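Local coordinates for protein GCN5-related N-acetyltransferase:Aminotransferase, class-II (Rhodopseudomonas palustris, PDB 2FIW) that probably transfers an acetyl group from acetyl coenzyme A, which it binds, to an amine of a substrate not yet identified, as a GNAT-family N-acetyltransferase, at residues 11-15 against 16-20. Sequence-based numbering, arbitrary orientation.
Sequences RPYLP and EDAAV
Arg11 and Asp17 meet across the turn that leads from the first strand of the GNAT fold, 9-12, into its first helix, 18-32, by way of a short 3-10 segment. Their side chains approach from opposite directions, and the guanidinium takes the carboxylate end-on, one nitrogen to each oxygen: Arg11 NH1 lies 2.9 Å from Asp17 OD2, and Arg11 NH2 3.0 Å from Asp17 OD1. Both oxygens lie near the guanidinium plane, but the carboxylate is turned 47° against it. NH1 comes to the syn side of OD2, somewhat out of the carboxylate plane, whereas NH2, with the two planes so tilted, meets OD1 from well above it. With CG between its backbone N and carbonyl carbon (chi1 55°) and the chain extended from CG to NE, Arg11 brings its guanidinium to the acid.

Asp17 OD2 has a second donor: Leu14 N, 2.8 Å from it, arrives on the anti side and from the face of the carboxylate opposite to that used by Arg11 NH1. In return Asp17 N donates to Leu14 O, 2.7 Å away, so that the backbone and side chain of Asp17 both bond to Leu14, the residue three before it. Replacing Asp17 by an alanine would probably leave the Arg11 guanidinium and Leu14 N without their acceptor and the turn held less firmly.

With CG anti to the backbone N (chi1 166°), the Tyr13 side chain slides past Asp17, pointing the opposite way, Tyr13 CD2 and CE2 each 3.7 Å from Asp17 CB, which sits obliquely to the ring. Tyr13 also touches Ala56 and Leu59 of helix 52-60 and Ile66 of strand 63-69, so the loop after strand 9-12 packs against that helix and the neighbouring strand. Glu16 folds back so that OE2 approaches Leu14 CD1. At the far end of the ring, one water lies 2.9 Å from Tyr13 OH and donates to Ala18 O at 3.1 Å.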
ATOM      1  N   ARG A  11      -2.217  -0.037 -14.112  1.00 33.80           N
ATOM      2  CA  ARG A  11      -1.253   0.570 -15.014  1.00 33.56           C
ATOM      3  C   ARG A  11      -0.123   1.196 -14.212  1.00 32.93           C
ATOM      4  O   ARG A  11      -0.342   1.619 -13.074  1.00 32.43           O
ATOM      5  CB  ARG A  11      -1.931   1.628 -15.887  1.00 33.69           C
ATOM      6  CG  ARG A  11      -2.670   2.694 -15.093  1.00 34.74           C
ATOM      7  CD  ARG A  11      -3.173   3.777 -15.988  1.00 36.47           C
ATOM      8  NE  ARG A  11      -3.678   4.910 -15.216  1.00 38.35           N
ATOM      9  CZ  ARG A  11      -2.932   5.888 -14.706  1.00 36.25           C
ATOM     10  NH1 ARG A  11      -1.604   5.893 -14.846  1.00 33.76           N
ATOM     11  NH2 ARG A  11      -3.533   6.855 -14.025  1.00 36.45           N
ATOM     12  N   PRO A  12       1.096   1.246 -14.794  1.00 32.61           N
ATOM     13  CA  PRO A  12       2.210   1.892 -14.097  1.00 32.17           C
ATOM     14  C   PRO A  12       1.962   3.371 -13.772  1.00 31.86           C
ATOM     15  O   PRO A  12       1.175   4.056 -14.444  1.00 31.05           O
ATOM     16  CB  PRO A  12       3.370   1.727 -15.084  1.00 32.23           C
ATOM     17  CG  PRO A  12       3.017   0.499 -15.838  1.00 31.21           C
ATOM     18  CD  PRO A  12       1.552   0.680 -16.078  1.00 32.34           C
ATOM     19  N   TYR A  13       2.609   3.814 -12.700  1.00 31.57           N
ATOM     20  CA  TYR A  13       2.517   5.170 -12.224  1.00 31.45           C
ATOM     21  C   TYR A  13       3.224   6.147 -13.178  1.00 31.75           C
ATOM     22  O   TYR A  13       4.371   5.931 -13.581  1.00 31.37           O
ATOM     23  CB  TYR A  13       3.130   5.239 -10.824  1.00 31.39           C
ATOM     24  CG  TYR A  13       3.410   6.640 -10.308  1.00 31.06           C
ATOM     25  CD1 TYR A  13       4.724   7.130 -10.248  1.00 31.05           C
ATOM     26  CD2 TYR A  13       2.363   7.479  -9.899  1.00 29.47           C
ATOM     27  CE1 TYR A  13       4.987   8.407  -9.790  1.00 30.89           C
ATOM     28  CE2 TYR A  13       2.621   8.760  -9.437  1.00 30.04           C
ATOM     29  CZ  TYR A  13       3.938   9.206  -9.375  1.00 30.17           C
ATOM     30  OH  TYR A  13       4.209  10.455  -8.916  1.00 30.39           O
ATOM     31  N   LEU A  14       2.529   7.223 -13.523  1.00 32.07           N
ATOM     32  CA  LEU A  14       3.057   8.232 -14.412  1.00 32.56           C
ATOM     33  C   LEU A  14       3.233   9.545 -13.648  1.00 33.57           C
ATOM     34  O   LEU A  14       2.507   9.803 -12.677  1.00 33.62           O
ATOM     35  CB  LEU A  14       2.116   8.422 -15.600  1.00 32.55           C
ATOM     36  CG  LEU A  14       1.771   7.218 -16.492  1.00 31.72           C
ATOM     37  CD1 LEU A  14       0.672   7.614 -17.470  1.00 29.28           C
ATOM     38  CD2 LEU A  14       2.999   6.680 -17.224  1.00 30.01           C
ATOM     39  N   PRO A  15       4.196  10.384 -14.074  1.00 34.50           N
ATOM     40  CA  PRO A  15       4.429  11.661 -13.370  1.00 35.41           C
ATOM     41  C   PRO A  15       3.168  12.498 -13.182  1.00 36.38           C
ATOM     42  O   PRO A  15       3.066  13.214 -12.191  1.00 36.76           O
ATOM     43  CB  PRO A  15       5.449  12.397 -14.260  1.00 35.68           C
ATOM     44  CG  PRO A  15       5.563  11.583 -15.526  1.00 35.29           C
ATOM     45  CD  PRO A  15       5.129  10.187 -15.193  1.00 34.45           C
ATOM     46  N   GLU A  16       2.225  12.386 -14.117  1.00 37.28           N
ATOM     47  CA  GLU A  16       0.969  13.119 -14.087  1.00 38.56           C
ATOM     48  C   GLU A  16       0.047  12.592 -13.002  1.00 39.01           C
ATOM     49  O   GLU A  16      -0.984  13.195 -12.724  1.00 39.47           O
ATOM     50  CB  GLU A  16       0.205  13.003 -15.422  1.00 38.78           C
ATOM     51  CG  GLU A  16       1.019  13.145 -16.665  1.00 40.33           C
ATOM     52  CD  GLU A  16       1.619  11.837 -17.110  1.00 39.71           C
ATOM     53  OE1 GLU A  16       2.791  11.617 -16.806  1.00 42.14           O
ATOM     54  OE2 GLU A  16       0.937  11.032 -17.759  1.00 41.23           O
ATOM     55  N   ASP A  17       0.380  11.442 -12.427  1.00 39.44           N
ATOM     56  CA  ASP A  17      -0.478  10.847 -11.406  1.00 39.31           C
ATOM     57  C   ASP A  17      -0.077  11.299 -10.013  1.00 39.12           C
ATOM     58  O   ASP A  17      -0.644  10.830  -9.028  1.00 39.36           O
ATOM     59  CB  ASP A  17      -0.402   9.323 -11.457  1.00 39.39           C
ATOM     60  CG  ASP A  17      -0.830   8.756 -12.779  1.00 39.99           C
ATOM     61  OD1 ASP A  17      -1.829   9.252 -13.369  1.00 41.33           O
ATOM     62  OD2 ASP A  17      -0.163   7.788 -13.216  1.00 39.34           O
ATOM     63  N   ALA A  18       0.907  12.191  -9.934  1.00 38.83           N
ATOM     64  CA  ALA A  18       1.502  12.598  -8.658  1.00 38.86           C
ATOM     65  C   ALA A  18       0.467  13.035  -7.619  1.00 39.08           C
ATOM     66  O   ALA A  18       0.500  12.579  -6.472  1.00 39.46           O
ATOM     67  CB  ALA A  18       2.548  13.692  -8.875  1.00 38.32           C
ATOM     68  N   ALA A  19      -0.446  13.906  -8.034  1.00 39.13           N
ATOM     69  CA  ALA A  19      -1.438  14.500  -7.135  1.00 39.67           C
ATOM     70  C   ALA A  19      -2.568  13.541  -6.734  1.00 39.71           C
ATOM     71  O   ALA A  19      -2.943  13.518  -5.566  1.00 40.06           O
ATOM     72  CB  ALA A  19      -2.014  15.797  -7.729  1.00 39.28           C
ATOM     73  N   VAL A  20      -3.119  12.775  -7.682  1.00 39.21           N
ATOM     74  CA  VAL A  20      -4.177  11.815  -7.336  1.00 39.21           C
ATOM     75  C   VAL A  20      -3.660  10.695  -6.413  1.00 38.70           C
ATOM     76  O   VAL A  20      -4.401  10.168  -5.591  1.00 38.90           O
ATOM     77  CB  VAL A  20      -4.940  11.226  -8.590  1.00 39.42           C
ATOM     78  CG1 VAL A  20      -5.383  12.347  -9.556  1.00 39.95           C
ATOM     79  CG2 VAL A  20      -4.107  10.182  -9.326  1.00 40.31           C
TER
HETATM   80  O   HOH W   1       3.108  11.001  -6.270  1.00 63.58           O